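Protein MJ1225 (Methanocaldococcus jannaschii, PDB 3KH5) probably acts as an archaeal counterpart of the gamma subunit of AMP-activated protein kinase, binding AMP and ADP through its CBS domains. Local coordinates at residues Leu27-Val40 with Val48-Phe60. Numbering follows the deposited sequence.
Sequences LMTMNENKYRRLPV and VVGIITSMDIVDF. With ADP (adenosine-5'-diphosphate), chain B; ADP (adenosine-5'-diphosphate), chain D.
L27 opens the contact from helix 23-33, its CD2 branch lying 3.7 Å from CG2 of I57 on helix 54-63. One turn on, M30 sets CG beside its backbone N (chi1 -78°) and bends at its sulfur, which brings CE against the first residue of helix 54-63, 3.6 Å from CB of S54. The OG of S54 pairs with S196. Y35 spreads its ring over the adenine of ADP (chain B), CD1 3.4 Å from C4, while the carbonyl O of N33 lies over the other face of the Y35 ring, toward its rim. Replacing this ring with an alanine is likely to leave that side of the adenine without its aromatic cover. R37 is extended as far as CD (chi1 178°), passes its CG 3.7 Å from CD1 of I51, then turns so that NH1 donates 2.8 Å to O3B of ADP (chain D), with NH2 bonding O2B of the same phosphate. Its backbone O takes N6 of ADP (chain B) at 2.9 Å, so one residue serves both nucleotides. L38 exchanges two backbone bonds with I52 and rests CB against its CG2. V40 receives V49 N and, weakly, G50 N on its O, a classic beta bulge. At the start of helix 54-63, T53 and D56 form a capping box, T53 N giving to OD2 of D56, and D56 also holds both ribose hydroxyls of ADP (chain D). This is the hairpin and flanking helix pair of a CBS motif, here lining two adenine nucleotide sites.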
ATOM      1  N   LEU A  27      -2.664  -8.068 -11.510  1.00 35.13           N
ATOM      2  CA  LEU A  27      -1.262  -7.894 -11.131  1.00 36.02           C
ATOM      3  C   LEU A  27      -0.439  -7.181 -12.198  1.00 36.78           C
ATOM      4  O   LEU A  27       0.363  -6.297 -11.884  1.00 36.75           O
ATOM      5  CB  LEU A  27      -0.614  -9.248 -10.849  1.00 35.86           C
ATOM      6  CG  LEU A  27      -0.794  -9.886  -9.476  1.00 36.22           C
ATOM      7  CD1 LEU A  27      -0.292 -11.321  -9.498  1.00 36.08           C
ATOM      8  CD2 LEU A  27      -0.051  -9.079  -8.413  1.00 36.56           C
ATOM      9  N   MET A  28      -0.624  -7.591 -13.452  1.00 37.94           N
ATOM     10  CA  MET A  28       0.083  -6.984 -14.581  1.00 39.35           C
ATOM     11  C   MET A  28      -0.325  -5.525 -14.696  1.00 39.77           C
ATOM     12  O   MET A  28       0.516  -4.652 -14.912  1.00 39.93           O
ATOM     13  CB  MET A  28      -0.249  -7.719 -15.879  1.00 39.61           C
ATOM     14  CG  MET A  28       0.331  -9.122 -15.991  1.00 41.48           C
ATOM     15  SD  MET A  28      -0.524 -10.151 -17.208  1.00 44.84           S
ATOM     16  CE  MET A  28      -0.314  -9.197 -18.717  1.00 44.85           C
ATOM     17  N   THR A  29      -1.622  -5.273 -14.530  1.00 40.41           N
ATOM     18  CA  THR A  29      -2.153  -3.919 -14.517  1.00 41.13           C
ATOM     19  C   THR A  29      -1.445  -3.091 -13.430  1.00 42.16           C
ATOM     20  O   THR A  29      -0.967  -1.979 -13.705  1.00 42.09           O
ATOM     21  CB  THR A  29      -3.694  -3.930 -14.349  1.00 40.93           C
ATOM     22  OG1 THR A  29      -4.274  -4.809 -15.325  1.00 40.47           O
ATOM     23  CG2 THR A  29      -4.275  -2.539 -14.534  1.00 40.90           C
ATOM     24  N   MET A  30      -1.343  -3.650 -12.222  1.00 43.68           N
ATOM     25  CA  MET A  30      -0.650  -3.005 -11.099  1.00 45.38           C
ATOM     26  C   MET A  30       0.793  -2.675 -11.422  1.00 47.18           C
ATOM     27  O   MET A  30       1.222  -1.525 -11.300  1.00 47.21           O
ATOM     28  CB  MET A  30      -0.652  -3.903  -9.862  1.00 45.00           C
ATOM     29  CG  MET A  30      -1.949  -3.924  -9.100  1.00 44.26           C
ATOM     30  SD  MET A  30      -1.748  -4.810  -7.548  1.00 42.94           S
ATOM     31  CE  MET A  30      -1.335  -3.455  -6.457  1.00 43.87           C
ATOM     32  N   ASN A  31       1.538  -3.706 -11.817  1.00 49.64           N
ATOM     33  CA  ASN A  31       2.960  -3.577 -12.096  1.00 52.23           C
ATOM     34  C   ASN A  31       3.251  -2.642 -13.250  1.00 53.66           C
ATOM     35  O   ASN A  31       4.225  -1.890 -13.210  1.00 53.90           O
ATOM     36  CB  ASN A  31       3.592  -4.945 -12.368  1.00 52.39           C
ATOM     37  CG  ASN A  31       4.119  -5.597 -11.112  1.00 53.36           C
ATOM     38  OD1 ASN A  31       3.660  -5.300 -10.011  1.00 54.11           O
ATOM     39  ND2 ASN A  31       5.095  -6.486 -11.268  1.00 54.04           N
ATOM     40  N   GLU A  32       2.403  -2.692 -14.274  1.00 55.45           N
ATOM     41  CA  GLU A  32       2.613  -1.902 -15.483  1.00 57.12           C
ATOM     42  C   GLU A  32       2.373  -0.423 -15.240  1.00 57.80           C
ATOM     43  O   GLU A  32       3.265   0.400 -15.452  1.00 58.03           O
ATOM     44  CB  GLU A  32       1.722  -2.394 -16.625  1.00 57.29           C
ATOM     45  CG  GLU A  32       2.295  -3.580 -17.386  1.00 58.55           C
ATOM     46  CD  GLU A  32       1.284  -4.251 -18.302  1.00 59.92           C
ATOM     47  OE1 GLU A  32       0.324  -3.581 -18.747  1.00 60.41           O
ATOM     48  OE2 GLU A  32       1.453  -5.457 -18.584  1.00 60.35           O
ATOM     49  N   ASN A  33       1.168  -0.099 -14.782  1.00 58.48           N
ATOM     50  CA  ASN A  33       0.749   1.281 -14.577  1.00 58.92           C
ATOM     51  C   ASN A  33       1.371   1.952 -13.353  1.00 58.80           C
ATOM     52  O   ASN A  33       1.197   3.158 -13.155  1.00 58.92           O
ATOM     53  CB  ASN A  33      -0.775   1.350 -14.482  1.00 59.13           C
ATOM     54  CG  ASN A  33      -1.454   0.903 -15.756  1.00 59.57           C
ATOM     55  OD1 ASN A  33      -1.464   1.623 -16.755  1.00 60.01           O
ATOM     56  ND2 ASN A  33      -2.031  -0.292 -15.731  1.00 59.80           N
ATOM     57  N   LYS A  34       2.083   1.168 -12.542  1.00 58.38           N
ATOM     58  CA  LYS A  34       2.710   1.635 -11.293  1.00 57.76           C
ATOM     59  C   LYS A  34       1.689   2.007 -10.212  1.00 56.71           C
ATOM     60  O   LYS A  34       2.061   2.449  -9.119  1.00 56.70           O
ATOM     61  CB  LYS A  34       3.675   2.800 -11.551  1.00 58.15           C
ATOM     62  CG  LYS A  34       5.009   2.657 -10.808  1.00 59.18           C
ATOM     63  CD  LYS A  34       5.588   4.038 -10.477  1.00 60.88           C
ATOM     64  CE  LYS A  34       6.961   3.919  -9.825  1.00 61.64           C
ATOM     65  NZ  LYS A  34       6.932   3.182  -8.523  1.00 62.09           N
ATOM     66  N   TYR A  35       0.407   1.819 -10.524  1.00 55.17           N
ATOM     67  CA  TYR A  35      -0.668   2.035  -9.558  1.00 53.62           C
ATOM     68  C   TYR A  35      -0.939   0.793  -8.744  1.00 51.90           C
ATOM     69  O   TYR A  35      -1.325  -0.255  -9.272  1.00 51.76           O
ATOM     70  CB  TYR A  35      -1.942   2.537 -10.236  1.00 54.07           C
ATOM     71  CG  TYR A  35      -1.709   3.849 -10.930  1.00 55.40           C
ATOM     72  CD1 TYR A  35      -1.090   4.907 -10.259  1.00 56.57           C
ATOM     73  CD2 TYR A  35      -2.069   4.032 -12.262  1.00 56.54           C
ATOM     74  CE1 TYR A  35      -0.849   6.118 -10.892  1.00 57.47           C
ATOM     75  CE2 TYR A  35      -1.834   5.245 -12.906  1.00 57.43           C
ATOM     76  CZ  TYR A  35      -1.224   6.282 -12.214  1.00 57.80           C
ATOM     77  OH  TYR A  35      -0.990   7.482 -12.843  1.00 58.22           O
ATOM     78  N   ARG A  36      -0.727   0.936  -7.443  1.00 49.62           N
ATOM     79  CA  ARG A  36      -0.883  -0.171  -6.522  1.00 47.46           C
ATOM     80  C   ARG A  36      -2.257  -0.183  -5.818  1.00 45.37           C
ATOM     81  O   ARG A  36      -2.440  -0.876  -4.814  1.00 45.06           O
ATOM     82  CB  ARG A  36       0.291  -0.194  -5.530  1.00 47.84           C
ATOM     83  CG  ARG A  36       1.503  -1.038  -5.992  1.00 49.20           C
ATOM     84  CD  ARG A  36       2.023  -0.686  -7.400  1.00 51.51           C
ATOM     85  NE  ARG A  36       2.830  -1.765  -7.979  1.00 53.21           N
ATOM     86  CZ  ARG A  36       4.104  -1.653  -8.357  1.00 54.10           C
ATOM     87  NH1 ARG A  36       4.748  -0.497  -8.240  1.00 54.53           N
ATOM     88  NH2 ARG A  36       4.735  -2.705  -8.865  1.00 54.26           N
ATOM     89  N   ARG A  37      -3.215   0.573  -6.359  1.00 42.72           N
ATOM     90  CA  ARG A  37      -4.590   0.607  -5.840  1.00 40.09           C
ATOM     91  C   ARG A  37      -5.576   0.664  -7.003  1.00 38.38           C
ATOM     92  O   ARG A  37      -5.677   1.683  -7.691  1.00 38.10           O
ATOM     93  CB  ARG A  37      -4.787   1.817  -4.915  1.00 40.10           C
ATOM     94  CG  ARG A  37      -6.203   1.988  -4.343  1.00 39.57           C
ATOM     95  CD  ARG A  37      -6.392   3.355  -3.658  1.00 38.58           C
ATOM     96  NE  ARG A  37      -5.289   3.667  -2.751  1.00 37.74           N
ATOM     97  CZ  ARG A  37      -5.251   3.356  -1.458  1.00 37.45           C
ATOM     98  NH1 ARG A  37      -6.273   2.733  -0.879  1.00 37.16           N
ATOM     99  NH2 ARG A  37      -4.181   3.679  -0.738  1.00 36.74           N
ATOM    100  N   LEU A  38      -6.298  -0.435  -7.224  1.00 36.35           N
ATOM    101  CA  LEU A  38      -7.194  -0.539  -8.379  1.00 34.67           C
ATOM    102  C   LEU A  38      -8.673  -0.721  -8.025  1.00 33.59           C
ATOM    103  O   LEU A  38      -9.061  -1.792  -7.528  1.00 33.22           O
ATOM    104  CB  LEU A  38      -6.754  -1.683  -9.306  1.00 34.67           C
ATOM    105  CG  LEU A  38      -5.330  -1.744  -9.869  1.00 34.80           C
ATOM    106  CD1 LEU A  38      -5.145  -3.012 -10.690  1.00 35.12           C
ATOM    107  CD2 LEU A  38      -4.998  -0.517 -10.704  1.00 35.14           C
ATOM    108  N   PRO A  39      -9.507   0.313  -8.291  1.00 32.82           N
ATOM    109  CA  PRO A  39     -10.960   0.148  -8.214  1.00 32.33           C
ATOM    110  C   PRO A  39     -11.435  -0.935  -9.166  1.00 32.02           C
ATOM    111  O   PRO A  39     -10.926  -1.060 -10.286  1.00 31.56           O
ATOM    112  CB  PRO A  39     -11.498   1.511  -8.667  1.00 32.37           C
ATOM    113  CG  PRO A  39     -10.418   2.465  -8.347  1.00 32.69           C
ATOM    114  CD  PRO A  39      -9.142   1.711  -8.599  1.00 32.72           C
ATOM    115  N   VAL A  40     -12.387  -1.727  -8.692  1.00 31.98           N
ATOM    116  CA  VAL A  40     -13.030  -2.733  -9.508  1.00 32.30           C
ATOM    117  C   VAL A  40     -14.408  -2.175  -9.866  1.00 33.29           C
ATOM    118  O   VAL A  40     -15.189  -1.790  -8.987  1.00 33.29           O
ATOM    119  CB  VAL A  40     -13.095  -4.103  -8.793  1.00 32.04           C
ATOM    120  CG1 VAL A  40     -13.649  -5.169  -9.725  1.00 31.20           C
ATOM    121  CG2 VAL A  40     -11.705  -4.520  -8.304  1.00 31.49           C
ATOM    122  N   VAL A  48     -18.605   1.343  -8.978  1.00 39.04           N
ATOM    123  CA  VAL A  48     -17.585   0.762  -8.106  1.00 37.67           C
ATOM    124  C   VAL A  48     -18.184  -0.402  -7.327  1.00 36.69           C
ATOM    125  O   VAL A  48     -19.116  -0.222  -6.539  1.00 36.76           O
ATOM    126  CB  VAL A  48     -16.997   1.805  -7.120  1.00 37.67           C
ATOM    127  CG1 VAL A  48     -15.984   1.154  -6.175  1.00 37.53           C
ATOM    128  CG2 VAL A  48     -16.347   2.951  -7.880  1.00 37.63           C
ATOM    129  N   VAL A  49     -17.656  -1.598  -7.567  1.00 35.25           N
ATOM    130  CA  VAL A  49     -18.136  -2.794  -6.883  1.00 33.86           C
ATOM    131  C   VAL A  49     -17.049  -3.431  -6.022  1.00 32.92           C
ATOM    132  O   VAL A  49     -17.309  -4.400  -5.309  1.00 32.85           O
ATOM    133  CB  VAL A  49     -18.733  -3.847  -7.866  1.00 33.95           C
ATOM    134  CG1 VAL A  49     -19.936  -3.277  -8.620  1.00 33.90           C
ATOM    135  CG2 VAL A  49     -17.668  -4.374  -8.834  1.00 33.84           C
ATOM    136  N   GLY A  50     -15.836  -2.893  -6.081  1.00 31.88           N
ATOM    137  CA  GLY A  50     -14.731  -3.447  -5.300  1.00 30.95           C
ATOM    138  C   GLY A  50     -13.467  -2.627  -5.432  1.00 30.36           C
ATOM    139  O   GLY A  50     -13.446  -1.617  -6.137  1.00 30.34           O
ATOM    140  N   ILE A  51     -12.418  -3.059  -4.737  1.00 29.80           N
ATOM    141  CA  ILE A  51     -11.094  -2.446  -4.829  1.00 29.42           C
ATOM    142  C   ILE A  51     -10.045  -3.514  -4.505  1.00 29.16           C
ATOM    143  O   ILE A  51     -10.285  -4.396  -3.676  1.00 28.85           O
ATOM    144  CB  ILE A  51     -10.969  -1.197  -3.904  1.00 29.48           C
ATOM    145  CG1 ILE A  51      -9.687  -0.406  -4.203  1.00 29.81           C
ATOM    146  CG2 ILE A  51     -11.088  -1.580  -2.419  1.00 29.48           C
ATOM    147  CD1 ILE A  51      -9.737   1.052  -3.753  1.00 30.67           C
ATOM    148  N   ILE A  52      -8.901  -3.452  -5.178  1.00 29.02           N
ATOM    149  CA  ILE A  52      -7.832  -4.427  -4.978  1.00 29.08           C
ATOM    150  C   ILE A  52      -6.499  -3.692  -4.938  1.00 28.97           C
ATOM    151  O   ILE A  52      -6.205  -2.879  -5.820  1.00 29.16           O
ATOM    152  CB  ILE A  52      -7.854  -5.536  -6.077  1.00 29.10           C
ATOM    153  CG1 ILE A  52      -6.849  -6.651  -5.771  1.00 29.64           C
ATOM    154  CG2 ILE A  52      -7.638  -4.959  -7.487  1.00 29.30           C
ATOM    155  CD1 ILE A  52      -7.471  -7.834  -5.030  1.00 30.78           C
ATOM    156  N   THR A  53      -5.720  -3.942  -3.890  1.00 28.65           N
ATOM    157  CA  THR A  53      -4.420  -3.299  -3.724  1.00 28.38           C
ATOM    158  C   THR A  53      -3.359  -4.377  -3.570  1.00 28.46           C
ATOM    159  O   THR A  53      -3.679  -5.568  -3.528  1.00 28.31           O
ATOM    160  CB  THR A  53      -4.372  -2.397  -2.472  1.00 28.24           C
ATOM    161  OG1 THR A  53      -4.332  -3.216  -1.296  1.00 28.02           O
ATOM    162  CG2 THR A  53      -5.581  -1.450  -2.407  1.00 28.45           C
ATOM    163  N   SER A  54      -2.101  -3.958  -3.460  1.00 28.58           N
ATOM    164  CA  SER A  54      -0.991  -4.895  -3.289  1.00 28.99           C
ATOM    165  C   SER A  54      -1.089  -5.677  -1.984  1.00 28.98           C
ATOM    166  O   SER A  54      -0.572  -6.789  -1.887  1.00 28.84           O
ATOM    167  CB  SER A  54       0.356  -4.173  -3.378  1.00 28.91           C
ATOM    168  OG  SER A  54       0.435  -3.109  -2.451  1.00 29.80           O
ATOM    169  N   MET A  55      -1.745  -5.088  -0.987  1.00 29.18           N
ATOM    170  CA  MET A  55      -1.963  -5.754   0.294  1.00 29.37           C
ATOM    171  C   MET A  55      -2.884  -6.954   0.170  1.00 28.88           C
ATOM    172  O   MET A  55      -2.674  -7.967   0.832  1.00 28.62           O
ATOM    173  CB  MET A  55      -2.507  -4.775   1.328  1.00 29.84           C
ATOM    174  CG  MET A  55      -1.405  -4.079   2.081  1.00 31.88           C
ATOM    175  SD  MET A  55      -0.669  -5.208   3.270  1.00 36.55           S
ATOM    176  CE  MET A  55       1.034  -5.095   2.696  1.00 35.22           C
ATOM    177  N   ASP A  56      -3.897  -6.848  -0.682  1.00 28.41           N
ATOM    178  CA  ASP A  56      -4.765  -7.986  -0.968  1.00 28.48           C
ATOM    179  C   ASP A  56      -3.990  -9.115  -1.635  1.00 28.61           C
ATOM    180  O   ASP A  56      -4.273 -10.295  -1.406  1.00 28.35           O
ATOM    181  CB  ASP A  56      -5.907  -7.559  -1.880  1.00 28.22           C
ATOM    182  CG  ASP A  56      -6.833  -6.571  -1.221  1.00 28.20           C
ATOM    183  OD1 ASP A  56      -7.346  -6.883  -0.126  1.00 27.08           O
ATOM    184  OD2 ASP A  56      -7.062  -5.489  -1.806  1.00 27.79           O
ATOM    185  N   ILE A  57      -3.026  -8.741  -2.474  1.00 29.15           N
ATOM    186  CA  ILE A  57      -2.169  -9.709  -3.154  1.00 29.59           C
ATOM    187  C   ILE A  57      -1.238 -10.376  -2.145  1.00 29.88           C
ATOM    188  O   ILE A  57      -1.016 -11.585  -2.209  1.00 30.24           O
ATOM    189  CB  ILE A  57      -1.326  -9.067  -4.295  1.00 29.65           C
ATOM    190  CG1 ILE A  57      -2.221  -8.428  -5.371  1.00 29.51           C
ATOM    191  CG2 ILE A  57      -0.341 -10.096  -4.907  1.00 29.46           C
ATOM    192  CD1 ILE A  57      -3.119  -9.399  -6.147  1.00 29.79           C
ATOM    193  N   VAL A  58      -0.698  -9.586  -1.216  1.00 30.04           N
ATOM    194  CA  VAL A  58       0.143 -10.110  -0.126  1.00 30.34           C
ATOM    195  C   VAL A  58      -0.629 -11.087   0.780  1.00 30.46           C
ATOM    196  O   VAL A  58      -0.079 -12.092   1.241  1.00 30.51           O
ATOM    197  CB  VAL A  58       0.802  -8.962   0.689  1.00 30.38           C
ATOM    198  CG1 VAL A  58       1.488  -9.483   1.952  1.00 30.28           C
ATOM    199  CG2 VAL A  58       1.808  -8.219  -0.174  1.00 30.41           C
ATOM    200  N   ASP A  59      -1.901 -10.778   1.017  1.00 30.50           N
ATOM    201  CA  ASP A  59      -2.843 -11.657   1.717  1.00 30.64           C
ATOM    202  C   ASP A  59      -2.992 -13.000   0.970  1.00 30.78           C
ATOM    203  O   ASP A  59      -2.750 -14.078   1.529  1.00 30.89           O
ATOM    204  CB  ASP A  59      -4.178 -10.896   1.802  1.00 30.56           C
ATOM    205  CG  ASP A  59      -5.229 -11.592   2.652  1.00 30.85           C
ATOM    206  OD1 ASP A  59      -5.245 -12.835   2.732  1.00 30.64           O
ATOM    207  OD2 ASP A  59      -6.082 -10.873   3.220  1.00 31.31           O
ATOM    208  N   PHE A  60      -3.383 -12.898  -0.299  1.00 30.93           N
ATOM    209  CA  PHE A  60      -3.499 -14.013  -1.239  1.00 31.28           C
ATOM    210  C   PHE A  60      -2.253 -14.907  -1.300  1.00 31.54           C
ATOM    211  O   PHE A  60      -2.365 -16.131  -1.348  1.00 31.66           O
ATOM    212  CB  PHE A  60      -3.809 -13.418  -2.618  1.00 31.28           C
ATOM    213  CG  PHE A  60      -3.810 -14.406  -3.746  1.00 31.56           C
ATOM    214  CD1 PHE A  60      -4.795 -15.384  -3.840  1.00 31.75           C
ATOM    215  CD2 PHE A  60      -2.853 -14.319  -4.754  1.00 32.21           C
ATOM    216  CE1 PHE A  60      -4.806 -16.283  -4.903  1.00 32.08           C
ATOM    217  CE2 PHE A  60      -2.854 -15.213  -5.822  1.00 32.43           C
ATOM    218  CZ  PHE A  60      -3.833 -16.196  -5.897  1.00 32.13           C
TER
HETATM  219  PB  ADP B 281      -1.492   3.852  -3.826  1.00 83.89           P
HETATM  220  O1B ADP B 281      -1.098   3.572  -5.226  1.00 84.21           O
HETATM  221  O2B ADP B 281      -0.307   3.470  -2.783  1.00 84.09           O
HETATM  222  O3B ADP B 281      -2.737   2.973  -3.338  1.00 84.15           O
HETATM  223  PA  ADP B 281      -0.663   6.449  -3.333  1.00 80.80           P
HETATM  224  O1A ADP B 281       0.711   6.041  -3.766  1.00 81.06           O
HETATM  225  O2A ADP B 281      -1.099   8.031  -3.384  1.00 80.96           O
HETATM  226  O3A ADP B 281      -1.890   5.389  -3.565  1.00 82.53           O
HETATM  227  O5' ADP B 281      -1.005   6.633  -4.938  1.00 78.64           O
HETATM  228  C5' ADP B 281      -0.029   6.857  -6.006  1.00 74.75           C
HETATM  229  C4' ADP B 281      -0.362   8.109  -6.873  1.00 71.65           C
HETATM  230  O4' ADP B 281      -1.033   7.802  -8.137  1.00 69.44           O
HETATM  231  C3' ADP B 281      -1.296   9.021  -6.073  1.00 70.50           C
HETATM  232  O3' ADP B 281      -0.826  10.384  -6.123  1.00 70.79           O
HETATM  233  C2' ADP B 281      -2.669   8.890  -6.725  1.00 68.86           C
HETATM  234  O2' ADP B 281      -3.143  10.212  -6.989  1.00 68.90           O
HETATM  235  C1' ADP B 281      -2.456   8.138  -8.052  1.00 66.97           C
HETATM  236  N9  ADP B 281      -3.243   6.854  -8.249  1.00 63.11           N
HETATM  237  C8  ADP B 281      -3.363   5.849  -7.376  1.00 61.60           C
HETATM  238  N7  ADP B 281      -4.119   4.882  -7.903  1.00 60.07           N
HETATM  239  C5  ADP B 281      -4.482   5.263  -9.124  1.00 59.32           C
HETATM  240  C6  ADP B 281      -5.254   4.686 -10.134  1.00 58.01           C
HETATM  241  N6  ADP B 281      -5.811   3.488  -9.963  1.00 56.86           N
HETATM  242  N1  ADP B 281      -5.431   5.360 -11.287  1.00 57.88           N
HETATM  243  C2  ADP B 281      -4.885   6.557 -11.467  1.00 58.58           C
HETATM  244  N3  ADP B 281      -4.145   7.131 -10.525  1.00 59.51           N
HETATM  245  C4  ADP B 281      -3.927   6.516  -9.346  1.00 60.67           C
HETATM  246  PB  ADP D 283      -4.343   1.693   2.343  1.00 39.70           P
HETATM  247  O1B ADP D 283      -4.041   1.844   3.795  1.00 39.91           O
HETATM  248  O2B ADP D 283      -3.084   2.157   1.421  1.00 40.06           O
HETATM  249  O3B ADP D 283      -5.603   2.572   1.834  1.00 40.07           O
HETATM  250  PA  ADP D 283      -3.500  -0.720   1.646  1.00 36.13           P
HETATM  251  O1A ADP D 283      -2.839  -1.547   2.681  1.00 36.91           O
HETATM  252  O2A ADP D 283      -3.385  -1.262   0.113  1.00 36.23           O
HETATM  253  O3A ADP D 283      -4.744   0.219   1.930  1.00 38.46           O
HETATM  254  O5' ADP D 283      -4.713  -1.838   1.692  1.00 34.15           O
HETATM  255  C5' ADP D 283      -5.193  -2.505   2.902  1.00 30.46           C
HETATM  256  C4' ADP D 283      -6.607  -3.135   2.705  1.00 28.28           C
HETATM  257  O4' ADP D 283      -7.578  -2.041   2.658  1.00 27.79           O
HETATM  258  C3' ADP D 283      -6.794  -3.956   1.411  1.00 27.65           C
HETATM  259  O3' ADP D 283      -7.589  -5.112   1.707  1.00 27.89           O
HETATM  260  C2' ADP D 283      -7.544  -2.989   0.489  1.00 27.48           C
HETATM  261  O2' ADP D 283      -8.368  -3.677  -0.467  1.00 28.15           O
HETATM  262  C1' ADP D 283      -8.408  -2.223   1.485  1.00 27.45           C
HETATM  263  N9  ADP D 283      -8.790  -0.884   0.948  1.00 27.57           N
HETATM  264  C8  ADP D 283      -8.010   0.062   0.410  1.00 27.68           C
HETATM  265  N7  ADP D 283      -8.765   1.113   0.063  1.00 28.20           N
HETATM  266  C5  ADP D 283     -10.023   0.829   0.384  1.00 27.68           C
HETATM  267  C6  ADP D 283     -11.233   1.503   0.275  1.00 28.32           C
HETATM  268  N6  ADP D 283     -11.291   2.721  -0.256  1.00 28.14           N
HETATM  269  N1  ADP D 283     -12.349   0.897   0.717  1.00 28.28           N
HETATM  270  C2  ADP D 283     -12.317  -0.319   1.251  1.00 28.32           C
HETATM  271  N3  ADP D 283     -11.180  -0.986   1.369  1.00 27.69           N
HETATM  272  C4  ADP D 283     -10.032  -0.436   0.946  1.00 27.96           C